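Local atomic coordinates of probable cell division protein WhiA (Thermotoga maritima, PDB entry 3HYI), a protein that probably takes part in cell division and chromosome segregation, pairing a degenerate LAGLIDADG homing endonuclease domain with a DNA-binding helix-turn-helix domain. Residues I229-L234 against K282-I287; M239-L244 against V251-L256. All blocks are in the same frame, centred on the assembly; numbering follows the deposited sequence.

Contact 1. Residues I229-L234 against K282-I287; sequences IRAIEL and KRIIKI
Ala231 and Ile232 of one helix meet Ile284 and Ile285 of another in a small, purely apolar contact with no hydrogen bond across it. The two helical segments cross at 52°, with their axes approaching to 8.6 Å. The backbones come nearest at Ala231, whose CA lies 5.2 Å from the CA of Ile285, and its small side chain is consistent with this approach. The methyl CB of Ala231 points at the other helix, rests 3.8 Å from Ile285 CG1 and lies equally near that residue's CA, so it touches backbone as well as side chain.

Ile232 carries the contact to one side of this point. From its CB, the CG1 branch lies anti to the carbonyl carbon (chi1 -67°), and CG1 reaches the CG2 methyl of Ile284 at 4.1 Å, the two side chains passing at a slant. Beyond it, CD1 leaves the interface and packs on the aliphatic part of Arg255 and the carbonyl O of Ala252, while the CG2 branch turns to Leu256. Ile284 CG2 also faces Ala231 CB, 4.4 Å away, so this one methyl touches both residues.

Helix 207-238 thus lies against helix 274-288, with helix 246-257 closing the side where Ile232 projects. Val294, near the chain end, touches Ile285, and a salt bridge from Arg283 to Asp247 ties helix 274-288 to helix 246-257.

Contact 2. Residues M239-L244 against V251-L256; sequences MGLENL and VALVRL
Leucine side chains from the loop at 239-244 close over one face of the helical segment 251-256, and apolar packing is all that joins the two. Leu241 straddles that face with its two methyls: CD2 settles 4.0 Å from Ala252 CB, while CD1 meets Leu253 CD2 at 3.8 Å. A looser approach brings Leu241 CD1 to 4.5 Å from Leu256 CD2. CB of Leu241 already points at the helix, and with CG anti to the carbonyl carbon (chi1 -58°) both methyls reach it. Leu244 adds its CD1 methyl, 4.1 Å from Ala252 CB, so the small alanine methyl receives one methyl from each loop leucine. Leu253 starts off to the flank of the interface, and its end bends back to Leu241.

Hydrogen bonds act within the loop and not across it. Asn243 N bonds to Gly240 O and Leu244 N to Leu241 O, two successive i+3 to i bonds as in a 3-10 turn, and both leucines of this turn point toward the helix. Asn243 ND2 also donates to the O of Met239, the residue that leaves helical geometry after helix 207-238; the donor lines up well (168°), although the modelled length is doubtfully short. On the helix, the guanidinium of buried Arg255 is bonded to Gln228, Asn258 and Leu261.

Ile235 of helix 207-238 also touches Leu241, and Ile287 of helix 274-288 touches Leu244. The loop joining helices 207-238 and 246-257 folds back on the second of them, within the C-terminal HTH domain and ahead of the predicted helix-turn-helix motif.

Contacts 1 and 2 lie in the same C-terminal HTH domain, their centres about 9 Å apart and more than 50 Å from the centre of the elongated chain. Contact 2 is nested along the sequence within the span closed by contact 1: helix 207-238, the loop, helix 246-257, and finally helix 274-288. Ile232 connects them directly, with its CG2 3.8 Å from Leu256 CD1 and its carbonyl O 3.7 Å from Leu241 CD2. Together they join three helices in one largely apolar cluster; the last of these, 274-288, belongs to the predicted DNA-binding motif, far from the endonuclease-like part.

Contact 1. Residues I229-L234 against K282-I287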
ATOM      1  N   ILE A 229      34.727  29.987  16.555  1.00 23.74           N
ATOM      2  CA  ILE A 229      36.065  29.989  17.134  1.00 23.69           C
ATOM      3  C   ILE A 229      36.770  31.314  16.838  1.00 23.73           C
ATOM      4  O   ILE A 229      37.279  31.961  17.752  1.00 23.60           O
ATOM      5  CB  ILE A 229      36.908  28.801  16.621  1.00 23.64           C
ATOM      6  CG1 ILE A 229      36.326  27.477  17.125  1.00 23.37           C
ATOM      7  CG2 ILE A 229      38.352  28.924  17.083  1.00 23.56           C
ATOM      8  CD1 ILE A 229      36.938  26.253  16.473  1.00 22.92           C
ATOM      9  N   ARG A 230      36.761  31.728  15.572  1.00 23.75           N
ATOM     10  CA  ARG A 230      37.377  32.994  15.156  1.00 23.78           C
ATOM     11  C   ARG A 230      36.808  34.200  15.916  1.00 23.88           C
ATOM     12  O   ARG A 230      37.560  35.068  16.363  1.00 24.02           O
ATOM     13  CB  ARG A 230      37.206  33.206  13.649  1.00 23.74           C
ATOM     14  CG  ARG A 230      38.064  34.326  13.082  1.00 23.66           C
ATOM     15  N   ALA A 231      35.485  34.246  16.061  1.00 23.98           N
ATOM     16  CA  ALA A 231      34.817  35.328  16.798  1.00 24.10           C
ATOM     17  C   ALA A 231      35.246  35.369  18.266  1.00 24.14           C
ATOM     18  O   ALA A 231      35.487  36.438  18.822  1.00 24.06           O
ATOM     19  CB  ALA A 231      33.301  35.179  16.700  1.00 24.00           C
ATOM     20  N   ILE A 232      35.341  34.196  18.884  1.00 24.33           N
ATOM     21  CA  ILE A 232      35.775  34.081  20.275  1.00 24.44           C
ATOM     22  C   ILE A 232      37.232  34.515  20.446  1.00 24.70           C
ATOM     23  O   ILE A 232      37.577  35.161  21.437  1.00 24.76           O
ATOM     24  CB  ILE A 232      35.601  32.636  20.791  1.00 24.43           C
ATOM     25  CG1 ILE A 232      34.113  32.282  20.866  1.00 24.44           C
ATOM     26  CG2 ILE A 232      36.230  32.467  22.162  1.00 23.84           C
ATOM     27  CD1 ILE A 232      33.854  30.815  21.013  1.00 24.06           C
ATOM     28  N   GLU A 233      38.075  34.166  19.474  1.00 25.02           N
ATOM     29  CA  GLU A 233      39.501  34.508  19.510  1.00 25.19           C
ATOM     30  C   GLU A 233      39.712  36.019  19.431  1.00 24.90           C
ATOM     31  O   GLU A 233      40.550  36.568  20.140  1.00 24.97           O
ATOM     32  CB  GLU A 233      40.265  33.840  18.356  1.00 25.38           C
ATOM     33  CG  GLU A 233      40.156  32.314  18.269  1.00 26.53           C
ATOM     34  CD  GLU A 233      41.092  31.573  19.197  1.00 28.11           C
ATOM     35  OE1 GLU A 233      41.419  32.111  20.279  1.00 29.47           O
ATOM     36  OE2 GLU A 233      41.493  30.438  18.844  1.00 28.88           O
ATOM     37  N   LEU A 234      38.962  36.678  18.550  1.00 24.82           N
ATOM     38  CA  LEU A 234      39.038  38.135  18.393  1.00 24.66           C
ATOM     39  C   LEU A 234      38.651  38.861  19.676  1.00 24.64           C
ATOM     40  O   LEU A 234      39.329  39.803  20.092  1.00 24.77           O
ATOM     41  CB  LEU A 234      38.133  38.602  17.248  1.00 24.55           C
ATOM     42  CG  LEU A 234      38.610  38.285  15.830  1.00 24.59           C
ATOM     43  CD1 LEU A 234      37.486  38.494  14.832  1.00 24.26           C
ATOM     44  CD2 LEU A 234      39.817  39.138  15.459  1.00 24.51           C
ATOM     45  N   LYS A 282      25.569  33.376  18.113  1.00 26.76           N
ATOM     46  CA  LYS A 282      25.260  34.427  17.132  1.00 26.87           C
ATOM     47  C   LYS A 282      25.528  35.823  17.701  1.00 26.94           C
ATOM     48  O   LYS A 282      26.051  36.696  17.005  1.00 26.93           O
ATOM     49  CB  LYS A 282      23.807  34.327  16.668  1.00 26.84           C
ATOM     50  CG  LYS A 282      23.489  33.063  15.886  1.00 27.22           C
ATOM     51  N   ARG A 283      25.168  36.027  18.967  1.00 26.97           N
ATOM     52  CA  ARG A 283      25.469  37.278  19.666  1.00 27.01           C
ATOM     53  C   ARG A 283      26.969  37.518  19.786  1.00 26.79           C
ATOM     54  O   ARG A 283      27.444  38.639  19.597  1.00 26.96           O
ATOM     55  CB  ARG A 283      24.856  37.280  21.066  1.00 27.07           C
ATOM     56  CG  ARG A 283      23.347  37.450  21.087  1.00 27.69           C
ATOM     57  CD  ARG A 283      22.887  38.044  22.411  1.00 28.59           C
ATOM     58  NE  ARG A 283      22.723  37.030  23.453  1.00 29.32           N
ATOM     59  CZ  ARG A 283      22.909  37.232  24.758  1.00 29.56           C
ATOM     60  NH1 ARG A 283      23.308  38.411  25.232  1.00 29.54           N
ATOM     61  NH2 ARG A 283      22.712  36.232  25.606  1.00 29.74           N
ATOM     62  N   ILE A 284      27.704  36.460  20.119  1.00 26.52           N
ATOM     63  CA  ILE A 284      29.156  36.531  20.250  1.00 26.20           C
ATOM     64  C   ILE A 284      29.800  36.927  18.918  1.00 26.07           C
ATOM     65  O   ILE A 284      30.695  37.766  18.881  1.00 25.92           O
ATOM     66  CB  ILE A 284      29.737  35.190  20.762  1.00 26.05           C
ATOM     67  CG1 ILE A 284      29.402  35.004  22.244  1.00 25.92           C
ATOM     68  CG2 ILE A 284      31.244  35.135  20.559  1.00 25.68           C
ATOM     69  CD1 ILE A 284      29.679  33.607  22.767  1.00 25.55           C
ATOM     70  N   ILE A 285      29.327  36.326  17.832  1.00 26.09           N
ATOM     71  CA  ILE A 285      29.794  36.672  16.487  1.00 26.12           C
ATOM     72  C   ILE A 285      29.468  38.131  16.135  1.00 26.15           C
ATOM     73  O   ILE A 285      30.300  38.833  15.556  1.00 26.09           O
ATOM     74  CB  ILE A 285      29.200  35.717  15.428  1.00 26.10           C
ATOM     75  CG1 ILE A 285      29.818  34.323  15.571  1.00 26.07           C
ATOM     76  CG2 ILE A 285      29.437  36.244  14.015  1.00 26.11           C
ATOM     77  CD1 ILE A 285      29.119  33.258  14.749  1.00 25.97           C
ATOM     78  N   LYS A 286      28.264  38.575  16.491  1.00 26.20           N
ATOM     79  CA  LYS A 286      27.852  39.974  16.313  1.00 26.36           C
ATOM     80  C   LYS A 286      28.795  40.931  17.053  1.00 26.50           C
ATOM     81  O   LYS A 286      29.182  41.968  16.512  1.00 26.46           O
ATOM     82  CB  LYS A 286      26.393  40.162  16.772  1.00 26.41           C
ATOM     83  CG  LYS A 286      25.952  41.599  17.089  1.00 26.58           C
ATOM     84  CD  LYS A 286      25.949  42.509  15.867  1.00 26.73           C
ATOM     85  CE  LYS A 286      25.588  43.936  16.259  1.00 26.89           C
ATOM     86  NZ  LYS A 286      25.480  44.854  15.089  1.00 27.02           N
ATOM     87  N   ILE A 287      29.165  40.573  18.281  1.00 26.66           N
ATOM     88  CA  ILE A 287      30.112  41.367  19.072  1.00 26.71           C
ATOM     89  C   ILE A 287      31.512  41.393  18.447  1.00 26.91           C
ATOM     90  O   ILE A 287      32.180  42.424  18.463  1.00 26.72           O
ATOM     91  CB  ILE A 287      30.197  40.854  20.533  1.00 26.70           C
ATOM     92  CG1 ILE A 287      28.916  41.216  21.293  1.00 26.74           C
ATOM     93  CG2 ILE A 287      31.407  41.440  21.249  1.00 26.42           C
ATOM     94  CD1 ILE A 287      28.809  40.570  22.657  1.00 26.30           C
TER

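Contact 2. Residues M239-L244 against V251-L256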
ATOM      1  N   MET A 239      39.154  42.420  23.895  1.00 26.12           N
ATOM      2  CA  MET A 239      38.471  42.869  25.124  1.00 26.34           C
ATOM      3  C   MET A 239      38.524  41.881  26.296  1.00 26.33           C
ATOM      4  O   MET A 239      38.282  42.271  27.435  1.00 26.15           O
ATOM      5  CB  MET A 239      37.007  43.227  24.831  1.00 26.48           C
ATOM      6  CG  MET A 239      36.141  42.078  24.337  1.00 26.89           C
ATOM      7  SD  MET A 239      34.392  42.531  24.217  1.00 28.09           S
ATOM      8  CE  MET A 239      33.859  42.245  25.900  1.00 27.11           C
ATOM      9  N   GLY A 240      38.831  40.617  26.018  1.00 26.49           N
ATOM     10  CA  GLY A 240      38.841  39.582  27.045  1.00 26.57           C
ATOM     11  C   GLY A 240      37.465  38.972  27.228  1.00 26.73           C
ATOM     12  O   GLY A 240      36.461  39.686  27.296  1.00 26.50           O
ATOM     13  N   LEU A 241      37.425  37.645  27.319  1.00 27.13           N
ATOM     14  CA  LEU A 241      36.174  36.904  27.482  1.00 27.43           C
ATOM     15  C   LEU A 241      35.550  37.144  28.848  1.00 27.62           C
ATOM     16  O   LEU A 241      34.331  37.084  28.998  1.00 27.62           O
ATOM     17  CB  LEU A 241      36.408  35.405  27.297  1.00 27.52           C
ATOM     18  CG  LEU A 241      36.999  34.977  25.956  1.00 27.63           C
ATOM     19  CD1 LEU A 241      37.157  33.469  25.931  1.00 27.97           C
ATOM     20  CD2 LEU A 241      36.122  35.452  24.800  1.00 28.01           C
ATOM     21  N   GLU A 242      36.396  37.412  29.841  1.00 27.87           N
ATOM     22  CA  GLU A 242      35.933  37.785  31.179  1.00 28.10           C
ATOM     23  C   GLU A 242      35.059  39.042  31.167  1.00 28.23           C
ATOM     24  O   GLU A 242      34.309  39.284  32.113  1.00 28.31           O
ATOM     25  CB  GLU A 242      37.116  37.977  32.144  1.00 28.11           C
ATOM     26  CG  GLU A 242      38.132  39.059  31.746  1.00 28.48           C
ATOM     27  CD  GLU A 242      39.235  38.548  30.831  1.00 28.65           C
ATOM     28  OE1 GLU A 242      39.003  37.574  30.084  1.00 28.62           O
ATOM     29  OE2 GLU A 242      40.340  39.130  30.859  1.00 28.82           O
ATOM     30  N   ASN A 243      35.162  39.831  30.098  1.00 28.37           N
ATOM     31  CA  ASN A 243      34.398  41.066  29.962  1.00 28.41           C
ATOM     32  C   ASN A 243      33.181  40.934  29.039  1.00 28.42           C
ATOM     33  O   ASN A 243      32.612  41.938  28.601  1.00 28.34           O
ATOM     34  CB  ASN A 243      35.331  42.184  29.498  1.00 28.47           C
ATOM     35  CG  ASN A 243      36.510  42.375  30.441  1.00 28.66           C
ATOM     36  OD1 ASN A 243      36.332  42.485  31.655  1.00 28.93           O
ATOM     37  ND2 ASN A 243      37.718  42.407  29.890  1.00 28.60           N
ATOM     38  N   LEU A 244      32.784  39.694  28.758  1.00 28.40           N
ATOM     39  CA  LEU A 244      31.493  39.418  28.136  1.00 28.44           C
ATOM     40  C   LEU A 244      30.440  39.288  29.231  1.00 28.49           C
ATOM     41  O   LEU A 244      30.782  39.004  30.382  1.00 28.41           O
ATOM     42  CB  LEU A 244      31.539  38.116  27.333  1.00 28.38           C
ATOM     43  CG  LEU A 244      32.297  38.148  26.005  1.00 28.12           C
ATOM     44  CD1 LEU A 244      32.481  36.739  25.470  1.00 27.36           C
ATOM     45  CD2 LEU A 244      31.569  39.017  24.991  1.00 27.74           C
ATOM     46  N   VAL A 251      29.694  30.341  27.343  1.00 27.12           N
ATOM     47  CA  VAL A 251      29.504  29.764  26.011  1.00 27.12           C
ATOM     48  C   VAL A 251      30.770  29.890  25.156  1.00 27.28           C
ATOM     49  O   VAL A 251      31.125  28.960  24.423  1.00 27.42           O
ATOM     50  CB  VAL A 251      28.305  30.423  25.287  1.00 27.14           C
ATOM     51  CG1 VAL A 251      28.247  30.009  23.820  1.00 26.94           C
ATOM     52  CG2 VAL A 251      27.003  30.068  25.997  1.00 26.91           C
ATOM     53  N   ALA A 252      31.442  31.037  25.259  1.00 27.33           N
ATOM     54  CA  ALA A 252      32.704  31.275  24.554  1.00 27.34           C
ATOM     55  C   ALA A 252      33.796  30.325  25.033  1.00 27.38           C
ATOM     56  O   ALA A 252      34.531  29.763  24.224  1.00 27.45           O
ATOM     57  CB  ALA A 252      33.150  32.722  24.732  1.00 27.30           C
ATOM     58  N   LEU A 253      33.893  30.149  26.350  1.00 27.41           N
ATOM     59  CA  LEU A 253      34.872  29.235  26.943  1.00 27.38           C
ATOM     60  C   LEU A 253      34.637  27.776  26.541  1.00 27.35           C
ATOM     61  O   LEU A 253      35.571  27.082  26.143  1.00 27.34           O
ATOM     62  CB  LEU A 253      34.860  29.351  28.472  1.00 27.37           C
ATOM     63  CG  LEU A 253      35.428  30.637  29.080  1.00 27.26           C
ATOM     64  CD1 LEU A 253      35.271  30.612  30.590  1.00 27.19           C
ATOM     65  CD2 LEU A 253      36.887  30.831  28.696  1.00 27.19           C
ATOM     66  N   VAL A 254      33.393  27.319  26.651  1.00 27.37           N
ATOM     67  CA  VAL A 254      33.043  25.933  26.325  1.00 27.44           C
ATOM     68  C   VAL A 254      33.311  25.599  24.851  1.00 27.30           C
ATOM     69  O   VAL A 254      33.822  24.524  24.542  1.00 27.23           O
ATOM     70  CB  VAL A 254      31.569  25.615  26.705  1.00 27.49           C
ATOM     71  CG1 VAL A 254      31.055  24.405  25.952  1.00 27.76           C
ATOM     72  CG2 VAL A 254      31.451  25.387  28.205  1.00 27.50           C
ATOM     73  N   ARG A 255      32.976  26.523  23.952  1.00 27.20           N
ATOM     74  CA  ARG A 255      33.292  26.364  22.530  1.00 27.08           C
ATOM     75  C   ARG A 255      34.805  26.267  22.308  1.00 26.82           C
ATOM     76  O   ARG A 255      35.277  25.394  21.583  1.00 26.74           O
ATOM     77  CB  ARG A 255      32.725  27.534  21.718  1.00 27.11           C
ATOM     78  CG  ARG A 255      33.128  27.565  20.237  1.00 27.50           C
ATOM     79  CD  ARG A 255      32.272  26.649  19.369  1.00 28.13           C
ATOM     80  NE  ARG A 255      32.639  25.239  19.474  1.00 28.50           N
ATOM     81  CZ  ARG A 255      32.036  24.246  18.823  1.00 28.52           C
ATOM     82  NH1 ARG A 255      31.014  24.476  18.007  1.00 28.48           N
ATOM     83  NH2 ARG A 255      32.460  23.005  18.995  1.00 28.80           N
ATOM     84  N   LEU A 256      35.552  27.171  22.937  1.00 26.50           N
ATOM     85  CA  LEU A 256      36.999  27.263  22.738  1.00 26.25           C
ATOM     86  C   LEU A 256      37.723  26.043  23.305  1.00 25.95           C
ATOM     87  O   LEU A 256      38.723  25.590  22.744  1.00 25.82           O
ATOM     88  CB  LEU A 256      37.544  28.548  23.378  1.00 26.30           C
ATOM     89  CG  LEU A 256      38.815  29.134  22.763  1.00 26.50           C
ATOM     90  CD1 LEU A 256      38.555  29.579  21.327  1.00 26.39           C
ATOM     91  CD2 LEU A 256      39.323  30.300  23.596  1.00 26.32           C
TER